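Local coordinates for 5-formyltetrahydrofolate cyclo-ligase family protein (Bacillus anthracis, PDB 2JCB) that probably catalyses the ATP- and magnesium-dependent cyclisation of 5-formyltetrahydrofolate to 5,10-methenyltetrahydrofolate, at residues 63-68 / 165-170; 52-57 / 126-131; 78-83 / 95-100; 70-75 / 99-104. All coordinates share one frame; numbering follows the deposited sequence.

Contact 1. Residues 63-68 / 165-170; sequences NEVNTY and LAYSFQ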
loop_
_atom_site.group_PDB
_atom_site.type_symbol
_atom_site.label_atom_id
_atom_site.label_comp_id
_atom_site.label_asym_id
_atom_site.label_seq_id
_atom_site.Cartn_x
_atom_site.Cartn_y
_atom_site.Cartn_z
ATOM N N ASN A 63 10.863 7.510 0.788
ATOM C CA ASN A 63 10.097 8.546 0.087
ATOM C C ASN A 63 8.712 8.069 -0.419
ATOM O O ASN A 63 8.044 8.779 -1.188
ATOM C CB ASN A 63 10.929 9.194 -1.026
ATOM C CG ASN A 63 11.899 10.313 -0.500
ATOM O OD1 ASN A 63 11.720 10.838 0.601
ATOM N ND2 ASN A 63 12.863 10.716 -1.328
ATOM N N GLU A 64 8.256 6.898 0.060
ATOM C CA GLU A 64 6.917 6.408 -0.290
ATOM C C GLU A 64 5.857 7.401 0.147
ATOM O O GLU A 64 5.976 8.039 1.230
ATOM C CB GLU A 64 6.608 5.097 0.447
ATOM C CG GLU A 64 7.479 3.989 -0.031
ATOM C CD GLU A 64 7.709 2.911 1.007
ATOM O OE1 GLU A 64 6.909 2.847 1.980
ATOM O OE2 GLU A 64 8.728 2.160 0.852
ATOM N N VAL A 65 4.772 7.528 -0.640
ATOM C CA VAL A 65 3.660 8.384 -0.146
ATOM C C VAL A 65 3.380 8.223 1.375
ATOM O O VAL A 65 3.164 7.106 1.888
ATOM C CB VAL A 65 2.319 8.154 -0.930
ATOM C CG1 VAL A 65 1.164 9.011 -0.303
ATOM C CG2 VAL A 65 2.568 8.330 -2.475
ATOM N N ASN A 66 3.424 9.357 2.052
ATOM C CA ASN A 66 3.405 9.382 3.498
ATOM C C ASN A 66 2.042 8.927 4.084
ATOM O O ASN A 66 1.028 9.567 3.846
ATOM C CB ASN A 66 3.767 10.773 3.978
ATOM C CG ASN A 66 4.017 10.797 5.485
ATOM O OD1 ASN A 66 4.019 9.734 6.144
ATOM N ND2 ASN A 66 4.254 11.983 6.032
ATOM N N THR A 67 2.015 7.775 4.768
ATOM C CA THR A 67 0.804 7.249 5.342
ATOM C C THR A 67 0.575 7.634 6.790
ATOM O O THR A 67 -0.516 7.339 7.359
ATOM C CB THR A 67 0.738 5.710 5.236
ATOM O OG1 THR A 67 1.835 5.140 5.975
ATOM C CG2 THR A 67 0.773 5.231 3.713
ATOM N N TYR A 68 1.579 8.192 7.448
ATOM C CA TYR A 68 1.393 8.579 8.840
ATOM C C TYR A 68 0.233 9.547 9.057
ATOM O O TYR A 68 -0.601 9.312 9.951
ATOM C CB TYR A 68 2.724 9.051 9.497
ATOM C CG TYR A 68 3.594 7.850 9.836
ATOM C CD1 TYR A 68 4.406 7.245 8.852
ATOM C CD2 TYR A 68 3.558 7.287 11.133
ATOM C CE1 TYR A 68 5.216 6.092 9.174
ATOM C CE2 TYR A 68 4.341 6.153 11.473
ATOM C CZ TYR A 68 5.170 5.580 10.488
ATOM O OH TYR A 68 5.943 4.486 10.849
ATOM N N LEU A 165 -2.196 4.388 -3.302
ATOM C CA LEU A 165 -1.733 5.771 -3.407
ATOM C C LEU A 165 -0.401 5.770 -4.155
ATOM O O LEU A 165 0.473 4.974 -3.813
ATOM C CB LEU A 165 -1.579 6.352 -1.993
ATOM C CG LEU A 165 -2.793 6.172 -1.081
ATOM C CD1 LEU A 165 -2.593 6.637 0.406
ATOM C CD2 LEU A 165 -3.993 6.912 -1.691
ATOM N N ALA A 166 -0.208 6.655 -5.152
ATOM C CA ALA A 166 0.973 6.641 -5.964
ATOM C C ALA A 166 1.302 8.009 -6.504
ATOM O O ALA A 166 0.409 8.759 -6.847
ATOM C CB ALA A 166 0.822 5.649 -7.086
ATOM N N TYR A 167 2.590 8.326 -6.590
ATOM C CA TYR A 167 2.996 9.485 -7.348
ATOM C C TYR A 167 2.774 9.100 -8.825
ATOM O O TYR A 167 2.862 7.915 -9.222
ATOM C CB TYR A 167 4.488 9.743 -7.153
ATOM C CG TYR A 167 4.883 9.881 -5.721
ATOM C CD1 TYR A 167 4.520 11.025 -5.004
ATOM C CD2 TYR A 167 5.712 8.926 -5.085
ATOM C CE1 TYR A 167 4.904 11.184 -3.696
ATOM C CE2 TYR A 167 6.127 9.099 -3.746
ATOM C CZ TYR A 167 5.705 10.241 -3.066
ATOM O OH TYR A 167 6.022 10.526 -1.728
ATOM N N SER A 168 2.450 10.098 -9.634
ATOM C CA SER A 168 2.174 9.827 -11.035
ATOM C C SER A 168 3.325 9.135 -11.791
ATOM O O SER A 168 3.067 8.365 -12.715
ATOM C CB SER A 168 1.650 11.083 -11.754
ATOM O OG SER A 168 2.659 12.022 -11.884
ATOM N N PHE A 169 4.578 9.388 -11.396
ATOM C CA PHE A 169 5.720 8.709 -11.987
ATOM C C PHE A 169 5.791 7.200 -11.635
ATOM O O PHE A 169 6.594 6.477 -12.213
ATOM C CB PHE A 169 7.046 9.408 -11.637
ATOM C CG PHE A 169 7.486 9.196 -10.200
ATOM C CD1 PHE A 169 8.106 7.993 -9.814
ATOM C CD2 PHE A 169 7.303 10.200 -9.235
ATOM C CE1 PHE A 169 8.544 7.777 -8.529
ATOM C CE2 PHE A 169 7.739 9.989 -7.911
ATOM C CZ PHE A 169 8.335 8.754 -7.556
ATOM N N GLN A 170 4.991 6.742 -10.675
ATOM C CA GLN A 170 4.887 5.312 -10.416
ATOM C C GLN A 170 3.962 4.636 -11.386
ATOM O O GLN A 170 3.937 3.405 -11.460
ATOM C CB GLN A 170 4.360 5.093 -8.999
ATOM C CG GLN A 170 5.356 5.419 -7.902
ATOM C CD GLN A 170 4.736 5.245 -6.514
ATOM O OE1 GLN A 170 4.365 6.192 -5.848
ATOM N NE2 GLN A 170 4.695 3.983 -6.059
HETATM O O HOH W 1 4.838 5.792 -2.983
#
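V65 and Y167 join two loops in a buried loop-to-loop contact, the first running from strand 54-56 to helix 68-76 and the second following strand 161-165. The CG2 methyl of V65 lies over the Y167 ring, 3.8 Å from the ring centroid and 12° off the ring normal, as a CH-pi contact. With V65 CG1 anti to the backbone N (chi1 176°), CG2 falls beside that N and covers the ring, while CG1 turns to L165 CB at 4.2 Å. At the edge of the ring, Y167 OH donates to N63 O (2.7 Å), arriving 27° out of the carbonyl plane. Both loops emerge from the C-terminal ends of parallel strands in the central Rossmann-like alpha/beta sheet, the edge where such folds usually place their working loops; the Q170 side chain lies about 11 Å from the bound ADP. One water extends the junction, accepting from V65 N (2.9 Å) and donating to Q170 OE1 (2.9 Å). Q170 OE1 also takes Y167 N from above its carbonyl plane, at 2.9 Å, and Q170 NE2 is held by V135 O, so the amide is fixed at both ends. Farther along the first loop, N66 OD1 caps the start of helix 68-76 by accepting from Y68 N at 3.2 Å. Helix 29-44 packs against Y167 through Y32, L35 and S36.

Contact 2. Residues 52-57 / 126-131; sequences AKTIGI and EIDLQI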
loop_
_atom_site.group_PDB
_atom_site.type_symbol
_atom_site.label_atom_id
_atom_site.label_comp_id
_atom_site.label_asym_id
_atom_site.label_seq_id
_atom_site.Cartn_x
_atom_site.Cartn_y
_atom_site.Cartn_z
ATOM N N ALA A 52 -15.666 3.825 5.162
ATOM C CA ALA A 52 -14.922 2.711 5.796
ATOM C C ALA A 52 -14.945 2.929 7.289
ATOM O O ALA A 52 -14.658 4.039 7.770
ATOM C CB ALA A 52 -13.504 2.677 5.367
ATOM N N LYS A 53 -15.315 1.894 8.030
ATOM C CA LYS A 53 -15.175 2.017 9.434
ATOM C C LYS A 53 -13.880 1.378 9.948
ATOM O O LYS A 53 -13.427 1.736 11.017
ATOM C CB LYS A 53 -16.407 1.479 10.146
ATOM C CG LYS A 53 -17.698 2.331 9.939
ATOM C CD LYS A 53 -17.400 3.845 9.934
ATOM C CE LYS A 53 -18.683 4.734 9.933
ATOM N NZ LYS A 53 -18.453 5.881 8.976
ATOM N N THR A 54 -13.307 0.468 9.160
ATOM C CA THR A 54 -11.985 -0.134 9.441
ATOM C C THR A 54 -11.163 -0.050 8.189
ATOM O O THR A 54 -11.589 -0.530 7.145
ATOM C CB THR A 54 -12.105 -1.625 9.861
ATOM O OG1 THR A 54 -12.935 -1.742 11.018
ATOM C CG2 THR A 54 -10.749 -2.232 10.234
ATOM N N ILE A 55 -9.951 0.488 8.336
ATOM C CA ILE A 55 -9.073 0.667 7.232
ATOM C C ILE A 55 -7.763 -0.077 7.551
ATOM O O ILE A 55 -7.240 0.082 8.655
ATOM C CB ILE A 55 -8.808 2.151 6.957
ATOM C CG1 ILE A 55 -10.133 2.835 6.535
ATOM C CG2 ILE A 55 -7.778 2.212 5.867
ATOM C CD1 ILE A 55 -10.109 4.282 6.501
ATOM N N GLY A 56 -7.253 -0.785 6.547
ATOM C CA GLY A 56 -5.958 -1.521 6.563
ATOM C C GLY A 56 -4.962 -0.636 5.792
ATOM O O GLY A 56 -5.267 -0.138 4.683
ATOM N N ILE A 57 -3.772 -0.440 6.373
ATOM C CA ILE A 57 -2.775 0.442 5.736
ATOM C C ILE A 57 -1.378 -0.011 6.174
ATOM O O ILE A 57 -1.242 -0.761 7.135
ATOM C CB ILE A 57 -2.998 1.914 6.159
ATOM C CG1 ILE A 57 -2.175 2.918 5.340
ATOM C CG2 ILE A 57 -2.945 2.120 7.759
ATOM C CD1 ILE A 57 -2.734 4.326 5.446
ATOM N N GLU A 126 -13.596 -8.141 8.142
ATOM C CA GLU A 126 -13.933 -6.983 9.005
ATOM C C GLU A 126 -13.221 -5.680 8.584
ATOM O O GLU A 126 -13.389 -4.624 9.208
ATOM C CB GLU A 126 -13.554 -7.311 10.445
ATOM C CG GLU A 126 -14.524 -8.244 11.075
ATOM C CD GLU A 126 -14.328 -8.351 12.567
ATOM O OE1 GLU A 126 -14.622 -9.442 13.102
ATOM O OE2 GLU A 126 -13.892 -7.340 13.189
ATOM N N ILE A 127 -12.434 -5.757 7.531
ATOM C CA ILE A 127 -11.659 -4.626 7.081
ATOM C C ILE A 127 -12.376 -4.068 5.835
ATOM O O ILE A 127 -12.552 -4.793 4.871
ATOM C CB ILE A 127 -10.178 -5.025 6.753
ATOM C CG1 ILE A 127 -9.471 -5.640 7.998
ATOM C CG2 ILE A 127 -9.417 -3.824 6.124
ATOM C CD1 ILE A 127 -8.104 -6.303 7.721
ATOM N N ASP A 128 -12.825 -2.830 5.897
ATOM C CA ASP A 128 -13.675 -2.243 4.838
ATOM C C ASP A 128 -12.877 -1.803 3.610
ATOM O O ASP A 128 -13.311 -2.024 2.442
ATOM C CB ASP A 128 -14.524 -1.111 5.406
ATOM C CG ASP A 128 -15.408 -1.564 6.519
ATOM O OD1 ASP A 128 -16.092 -2.619 6.378
ATOM O OD2 ASP A 128 -15.443 -0.864 7.550
ATOM N N LEU A 129 -11.685 -1.274 3.870
ATOM C CA LEU A 129 -10.820 -0.752 2.837
ATOM C C LEU A 129 -9.379 -1.124 3.134
ATOM O O LEU A 129 -8.909 -0.930 4.263
ATOM C CB LEU A 129 -10.974 0.773 2.852
ATOM C CG LEU A 129 -10.071 1.567 1.888
ATOM C CD1 LEU A 129 -10.438 1.207 0.408
ATOM C CD2 LEU A 129 -10.149 3.094 2.194
ATOM N N GLN A 130 -8.691 -1.629 2.123
ATOM C CA GLN A 130 -7.241 -1.854 2.199
ATOM C C GLN A 130 -6.542 -0.873 1.299
ATOM O O GLN A 130 -6.818 -0.863 0.108
ATOM C CB GLN A 130 -6.905 -3.269 1.763
ATOM C CG GLN A 130 -7.261 -4.279 2.897
ATOM C CD GLN A 130 -6.148 -4.327 4.017
ATOM O OE1 GLN A 130 -5.279 -3.491 4.071
ATOM N NE2 GLN A 130 -6.229 -5.345 4.887
ATOM N N ILE A 131 -5.663 -0.082 1.911
ATOM C CA ILE A 131 -4.836 0.874 1.181
ATOM C C ILE A 131 -3.563 0.052 0.861
ATOM O O ILE A 131 -2.749 -0.200 1.786
ATOM C CB ILE A 131 -4.631 2.140 2.008
ATOM C CG1 ILE A 131 -6.032 2.829 2.155
ATOM C CG2 ILE A 131 -3.625 3.022 1.310
ATOM C CD1 ILE A 131 -6.045 4.056 3.070
HETATM O O HOH W 2 -15.549 -2.242 10.191
#
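T54, G56 and I131 have the most surface buried where strand 54-56 runs parallel to strand 129-131 in the middle of the mixed sheet. T54 marks the start of the pairing. Its carbonyl O accepts D128 N at 2.9 Å and, more weakly, L129 N, so two successive amides converge on one oxygen. T54 N in turn donates to D128 OD2 at 3.0 Å, and the neighbouring K53 N reaches the same oxygen at 2.8 Å. The T54 hydroxyl is bonded to R80 NE of the next strand and to a water that also donates to D128 OD2.

G56 carries the regular part of the ladder, flanking Q130 with two nearly straight bonds: G56 N to L129 O (2.8 Å, 174°) and I131 N to G56 O (2.8 Å, 174°). Having no side chain, it lets the Q130 amide fold over its backbone. The bend at Q130 chi2 (-80°) brings OE1 to 3.2 Å from G56 CA.

I131 closes the far end with hydrocarbon. Its CD1 touches I55 CG2 at 3.8 Å and I57 CD1 at 4.1 Å; the I57 and I131 side chains lie next to each other and point the same way. I57 also packs on T67, and I131, by its CG2 branch, on L165.

Around D128, K53 N and T54 N approach OD2 on its anti side from opposite faces of the carboxylate plane. With the water as a third donor, this setting probably favours the ionised form; the same bonds tie the segment before strand 129-131 to the start of strand 54-56.

Contact 3. Residues 78-83 / 95-100; sequences GKRVVV and FRQISN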
loop_
_atom_site.group_PDB
_atom_site.type_symbol
_atom_site.label_atom_id
_atom_site.label_comp_id
_atom_site.label_asym_id
_atom_site.label_seq_id
_atom_site.Cartn_x
_atom_site.Cartn_y
_atom_site.Cartn_z
ATOM N N GLY A 78 -12.595 8.468 14.052
ATOM C CA GLY A 78 -13.159 7.317 14.744
ATOM C C GLY A 78 -13.065 6.014 13.954
ATOM O O GLY A 78 -13.774 5.049 14.319
ATOM N N LYS A 79 -12.212 5.950 12.921
ATOM C CA LYS A 79 -12.104 4.726 12.174
ATOM C C LYS A 79 -11.116 3.826 12.909
ATOM O O LYS A 79 -10.200 4.344 13.552
ATOM C CB LYS A 79 -11.550 4.997 10.765
ATOM C CG LYS A 79 -12.411 6.004 9.996
ATOM C CD LYS A 79 -11.841 6.071 8.582
ATOM C CE LYS A 79 -12.533 7.134 7.748
ATOM N NZ LYS A 79 -13.983 6.857 7.588
ATOM N N ARG A 80 -11.270 2.509 12.766
ATOM C CA ARG A 80 -10.342 1.548 13.350
ATOM C C ARG A 80 -9.247 1.400 12.322
ATOM O O ARG A 80 -9.536 1.328 11.133
ATOM C CB ARG A 80 -11.046 0.206 13.567
ATOM C CG ARG A 80 -10.151 -0.897 14.008
ATOM C CD ARG A 80 -10.950 -2.038 14.574
ATOM N NE ARG A 80 -11.765 -2.671 13.544
ATOM C CZ ARG A 80 -12.413 -3.819 13.710
ATOM N NH1 ARG A 80 -12.329 -4.450 14.871
ATOM N NH2 ARG A 80 -13.117 -4.346 12.700
ATOM N N VAL A 81 -8.002 1.398 12.795
ATOM C CA VAL A 81 -6.844 1.313 11.913
ATOM C C VAL A 81 -6.121 -0.014 12.173
ATOM O O VAL A 81 -5.836 -0.355 13.320
ATOM C CB VAL A 81 -5.847 2.477 12.168
ATOM C CG1 VAL A 81 -4.590 2.253 11.406
ATOM C CG2 VAL A 81 -6.409 3.816 11.700
ATOM N N VAL A 82 -5.881 -0.748 11.094
ATOM C CA VAL A 82 -5.112 -2.033 11.139
ATOM C C VAL A 82 -3.887 -1.985 10.223
ATOM O O VAL A 82 -3.961 -1.549 9.066
ATOM C CB VAL A 82 -5.980 -3.321 10.939
ATOM C CG1 VAL A 82 -7.102 -3.367 11.950
ATOM C CG2 VAL A 82 -6.526 -3.416 9.524
ATOM N N VAL A 83 -2.757 -2.492 10.735
ATOM C CA VAL A 83 -1.478 -2.487 9.998
ATOM C C VAL A 83 -0.885 -3.922 10.018
ATOM O O VAL A 83 -1.162 -4.681 10.967
ATOM C CB VAL A 83 -0.502 -1.503 10.684
ATOM C CG1 VAL A 83 -1.008 -0.057 10.499
ATOM C CG2 VAL A 83 -0.439 -1.778 12.228
ATOM N N PHE A 95 -3.152 -8.544 9.856
ATOM C CA PHE A 95 -3.479 -7.145 10.113
ATOM C C PHE A 95 -3.935 -6.972 11.559
ATOM O O PHE A 95 -4.805 -7.689 12.026
ATOM C CB PHE A 95 -4.512 -6.649 9.124
ATOM C CG PHE A 95 -3.916 -6.404 7.793
ATOM C CD1 PHE A 95 -3.483 -5.123 7.484
ATOM C CD2 PHE A 95 -3.761 -7.431 6.874
ATOM C CE1 PHE A 95 -2.855 -4.840 6.219
ATOM C CE2 PHE A 95 -3.143 -7.191 5.606
ATOM C CZ PHE A 95 -2.678 -5.894 5.288
ATOM N N ARG A 96 -3.304 -6.039 12.262
ATOM C CA ARG A 96 -3.599 -5.886 13.677
ATOM C C ARG A 96 -3.914 -4.467 14.019
ATOM O O ARG A 96 -3.290 -3.550 13.513
ATOM C CB ARG A 96 -2.424 -6.388 14.559
ATOM C CG ARG A 96 -1.814 -7.738 14.093
ATOM C CD ARG A 96 -0.688 -8.115 15.047
ATOM N NE ARG A 96 -1.227 -8.639 16.297
ATOM C CZ ARG A 96 -1.546 -9.904 16.490
ATOM N NH1 ARG A 96 -1.396 -10.795 15.508
ATOM N NH2 ARG A 96 -2.013 -10.273 17.651
ATOM N N GLN A 97 -4.892 -4.286 14.889
ATOM C CA GLN A 97 -5.331 -2.936 15.220
ATOM C C GLN A 97 -4.316 -2.165 16.065
ATOM O O GLN A 97 -3.776 -2.696 17.061
ATOM C CB GLN A 97 -6.683 -2.968 15.933
ATOM C CG GLN A 97 -7.106 -1.604 16.405
ATOM C CD GLN A 97 -8.441 -1.574 17.139
ATOM O OE1 GLN A 97 -8.912 -2.585 17.640
ATOM N NE2 GLN A 97 -9.058 -0.397 17.178
ATOM N N ILE A 98 -4.138 -0.910 15.697
ATOM C CA ILE A 98 -3.317 0.051 16.470
ATOM C C ILE A 98 -4.153 1.270 16.781
ATOM O O ILE A 98 -4.830 1.798 15.883
ATOM C CB ILE A 98 -1.955 0.442 15.765
ATOM C CG1 ILE A 98 -2.091 1.033 14.338
ATOM C CG2 ILE A 98 -0.991 -0.777 15.787
ATOM C CD1 ILE A 98 -0.822 1.877 13.819
ATOM N N SER A 99 -4.097 1.685 18.035
ATOM C CA SER A 99 -4.779 2.874 18.529
ATOM C C SER A 99 -3.801 4.034 18.712
ATOM O O SER A 99 -4.197 5.200 18.811
ATOM C CB SER A 99 -5.428 2.557 19.860
ATOM O OG SER A 99 -6.331 1.478 19.742
ATOM N N ASN A 100 -2.518 3.695 18.829
ATOM C CA ASN A 100 -1.452 4.692 19.008
ATOM C C ASN A 100 -0.132 4.138 18.488
ATOM O O ASN A 100 0.009 2.906 18.312
ATOM C CB ASN A 100 -1.337 5.135 20.483
ATOM C CG ASN A 100 -1.028 3.974 21.432
ATOM O OD1 ASN A 100 0.040 3.373 21.337
ATOM N ND2 ASN A 100 -1.944 3.674 22.356
HETATM O O HOH W 3 -7.647 1.749 15.666
#
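V83 and R96 form a hydrogen-bonded antiparallel pair in the beta hairpin of strands 80-87 and 92-98. V83 N donates to R96 O at 3.0 Å, R96 N returns to V83 O at 2.8 Å, and I98 N adds a bond to V81 O at 3.0 Å. Between them V82 and Q97 face each other as a non-hydrogen-bonded pair, only 4.2 Å apart at CA.

Hydrocarbon packing divides between the two faces of the sheet. V81, V83 and I98 share one: V83 CG2 meets I98 CG2 at 3.7 Å, and because I98 CG1 lies between its backbone N and carbonyl carbon (chi1 57°), it reaches V81 CG1 and both V83 methyls. This side turns to helix 68-76 through V81. On the opposite face V82 CG2 rests against F95 CB.

Polar side chains complete the junction. The methylenes of R80 lie against the Q97 amide, CG to NE2 at 3.4 Å, while the guanidinium goes on to T54 OG1 and E126 OE2. A water accepts from V81 N and Q97 NE2 and donates to I98 O. It thereby supplies partners to polar atoms where the strands part, which implies that direct pairing gives way to solvent-mediated bonding at this end.

Contact 4. Residues 70-75 / 99-104; sequences IIEKAW and SNFDQL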
loop_
_atom_site.group_PDB
_atom_site.type_symbol
_atom_site.label_atom_id
_atom_site.label_comp_id
_atom_site.label_asym_id
_atom_site.label_seq_id
_atom_site.Cartn_x
_atom_site.Cartn_y
_atom_site.Cartn_z
ATOM N N ILE A 70 -2.346 9.742 7.367
ATOM C CA ILE A 70 -3.590 9.028 7.060
ATOM C C ILE A 70 -4.064 8.310 8.297
ATOM O O ILE A 70 -5.222 8.358 8.642
ATOM C CB ILE A 70 -3.440 7.992 5.921
ATOM C CG1 ILE A 70 -2.884 8.688 4.642
ATOM C CG2 ILE A 70 -4.830 7.326 5.683
ATOM C CD1 ILE A 70 -2.422 7.699 3.493
ATOM N N ILE A 71 -3.153 7.599 8.949
ATOM C CA ILE A 71 -3.504 6.955 10.217
ATOM C C ILE A 71 -4.046 7.963 11.253
ATOM O O ILE A 71 -5.052 7.713 11.945
ATOM C CB ILE A 71 -2.287 6.174 10.770
ATOM C CG1 ILE A 71 -1.964 5.036 9.799
ATOM C CG2 ILE A 71 -2.631 5.652 12.203
ATOM C CD1 ILE A 71 -0.553 4.441 10.030
ATOM N N GLU A 72 -3.407 9.119 11.373
ATOM C CA GLU A 72 -3.865 10.139 12.289
ATOM C C GLU A 72 -5.293 10.646 12.012
ATOM O O GLU A 72 -6.092 10.809 12.948
ATOM C CB GLU A 72 -2.843 11.257 12.283
ATOM C CG GLU A 72 -1.500 10.761 12.885
ATOM C CD GLU A 72 -0.486 11.841 12.913
ATOM O OE1 GLU A 72 -0.240 12.450 11.842
ATOM O OE2 GLU A 72 0.045 12.102 14.013
ATOM N N LYS A 73 -5.583 10.824 10.719
ATOM C CA LYS A 73 -6.910 11.278 10.246
ATOM C C LYS A 73 -7.947 10.206 10.552
ATOM O O LYS A 73 -9.005 10.506 11.055
ATOM C CB LYS A 73 -6.863 11.486 8.716
ATOM C CG LYS A 73 -8.110 12.168 8.079
ATOM C CD LYS A 73 -8.251 13.576 8.523
ATOM C CE LYS A 73 -9.069 14.389 7.537
ATOM N NZ LYS A 73 -8.869 15.833 7.904
ATOM N N ALA A 74 -7.644 8.953 10.219
ATOM C CA ALA A 74 -8.537 7.846 10.530
ATOM C C ALA A 74 -8.873 7.795 12.024
ATOM O O ALA A 74 -10.063 7.713 12.430
ATOM C CB ALA A 74 -7.960 6.489 10.003
ATOM N N TRP A 75 -7.835 7.874 12.868
ATOM C CA TRP A 75 -8.059 7.927 14.318
ATOM C C TRP A 75 -8.977 9.086 14.708
ATOM O O TRP A 75 -9.906 8.909 15.485
ATOM C CB TRP A 75 -6.769 8.033 15.098
ATOM C CG TRP A 75 -5.964 6.765 15.129
ATOM C CD1 TRP A 75 -6.427 5.488 15.019
ATOM C CD2 TRP A 75 -4.554 6.669 15.349
ATOM N NE1 TRP A 75 -5.391 4.602 15.140
ATOM C CE2 TRP A 75 -4.227 5.300 15.356
ATOM C CE3 TRP A 75 -3.540 7.614 15.572
ATOM C CZ2 TRP A 75 -2.909 4.837 15.540
ATOM C CZ3 TRP A 75 -2.231 7.156 15.739
ATOM C CH2 TRP A 75 -1.931 5.782 15.726
ATOM N N SER A 99 -4.097 1.685 18.035
ATOM C CA SER A 99 -4.779 2.874 18.529
ATOM C C SER A 99 -3.801 4.034 18.712
ATOM O O SER A 99 -4.197 5.200 18.811
ATOM C CB SER A 99 -5.428 2.557 19.860
ATOM O OG SER A 99 -6.331 1.478 19.742
ATOM N N ASN A 100 -2.518 3.695 18.829
ATOM C CA ASN A 100 -1.452 4.692 19.008
ATOM C C ASN A 100 -0.132 4.138 18.488
ATOM O O ASN A 100 0.009 2.906 18.312
ATOM C CB ASN A 100 -1.337 5.135 20.483
ATOM C CG ASN A 100 -1.028 3.974 21.432
ATOM O OD1 ASN A 100 0.040 3.373 21.337
ATOM N ND2 ASN A 100 -1.944 3.674 22.356
ATOM N N PHE A 101 0.833 5.016 18.218
ATOM C CA PHE A 101 2.072 4.572 17.563
ATOM C C PHE A 101 3.032 3.788 18.495
ATOM O O PHE A 101 3.966 3.128 18.021
ATOM C CB PHE A 101 2.804 5.744 16.874
ATOM C CG PHE A 101 2.065 6.319 15.697
ATOM C CD1 PHE A 101 1.852 5.560 14.542
ATOM C CD2 PHE A 101 1.583 7.626 15.745
ATOM C CE1 PHE A 101 1.143 6.097 13.463
ATOM C CE2 PHE A 101 0.892 8.169 14.677
ATOM C CZ PHE A 101 0.663 7.422 13.539
ATOM N N ASP A 102 2.731 3.800 19.792
ATOM C CA ASP A 102 3.477 3.002 20.781
ATOM C C ASP A 102 3.165 1.495 20.746
ATOM O O ASP A 102 3.835 0.697 21.401
ATOM C CB ASP A 102 3.285 3.583 22.188
ATOM C CG ASP A 102 4.358 4.610 22.551
ATOM O OD1 ASP A 102 5.256 4.903 21.711
ATOM O OD2 ASP A 102 4.308 5.120 23.690
ATOM N N GLN A 103 2.176 1.103 19.935
ATOM C CA GLN A 103 1.877 -0.302 19.729
ATOM C C GLN A 103 2.725 -0.858 18.568
ATOM O O GLN A 103 2.541 -2.001 18.149
ATOM C CB GLN A 103 0.399 -0.468 19.423
ATOM C CG GLN A 103 -0.463 -0.394 20.665
ATOM C CD GLN A 103 -1.920 -0.274 20.331
ATOM O OE1 GLN A 103 -2.354 0.752 19.848
ATOM N NE2 GLN A 103 -2.695 -1.326 20.602
ATOM N N LEU A 104 3.625 -0.032 18.030
ATOM C CA LEU A 104 4.529 -0.487 16.957
ATOM C C LEU A 104 5.922 -0.757 17.521
ATOM O O LEU A 104 6.339 -0.115 18.487
ATOM C CB LEU A 104 4.685 0.594 15.894
ATOM C CG LEU A 104 3.395 1.014 15.192
ATOM C CD1 LEU A 104 3.743 2.081 14.196
ATOM C CD2 LEU A 104 2.789 -0.219 14.485
#
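With CG anti to the carbonyl carbon and beside the backbone N, the W75 side chain (chi1 -73°) carries its indole out from helix 68-76 toward the loop after strand 92-98, and the like torsion of F101 (chi1 -67°) lays the phenyl ring back over the CZ3–CH2 end of that indole. They meet edge-to-face: the edge of W75 approaches the F101 face, with the six-membered ring centroids 4.7 Å apart and the planes at 58°. Between the rings the shortest approach is W75 CZ3 to F101 CE2, at 3.5 Å.

The indole is also layered between backbone and side chain. On one face S99 O stands over the centre of the ring, with W75 CZ2 3.4 Å from S99 C; on the opposite face is I71 CG2 of the preceding helical turn, displaced toward the rim. That same I71 methyl also touches F101 CZ at 4.0 Å. E72, one residue along, sets its CG in the plane of the F101 ring at the edge, 4.0 Å from CE2, and Y68 meets the ring as well.

The loop keeps its shape through Q103, whose OE1 accepts from S99 N at 2.7 Å and from N100 N at 3.1 Å. Its NE2 is bonded to L118 O. Helix 68-76 is the helix of the beta-alpha-beta crossover between parallel strands 54-56 and 80-87, and this contact joins its I71/E72/W75 flank to the turn leading from the hairpin into strand 104-108.

No hydrogen bond joins the two segments. The indole N-H is instead given to I98 O, just before the loop, which helps to set the rotation of a ring otherwise placed by dispersion and aromatic contacts.

Contacts 1 and 2 belong to the core, contact 3 is also largely buried, and contact 4 lies at the surface. Contacts 2 and 3 build the same mixed sheet, one by parallel and the other by antiparallel backbone bonds, and meet where K53 and A52 reach R80 and K79. Contact 4 works by aromatic packing; it shares S99 and N100 with contact 3, its loop continuing the hairpin strand. Contact 1, loop against loop, relies on a tyrosine hydroxyl, a methyl over a ring and a water. It packs directly against contact 2, and it touches contact 4 where the first turn of helix 68-76 meets the 99-104 loop.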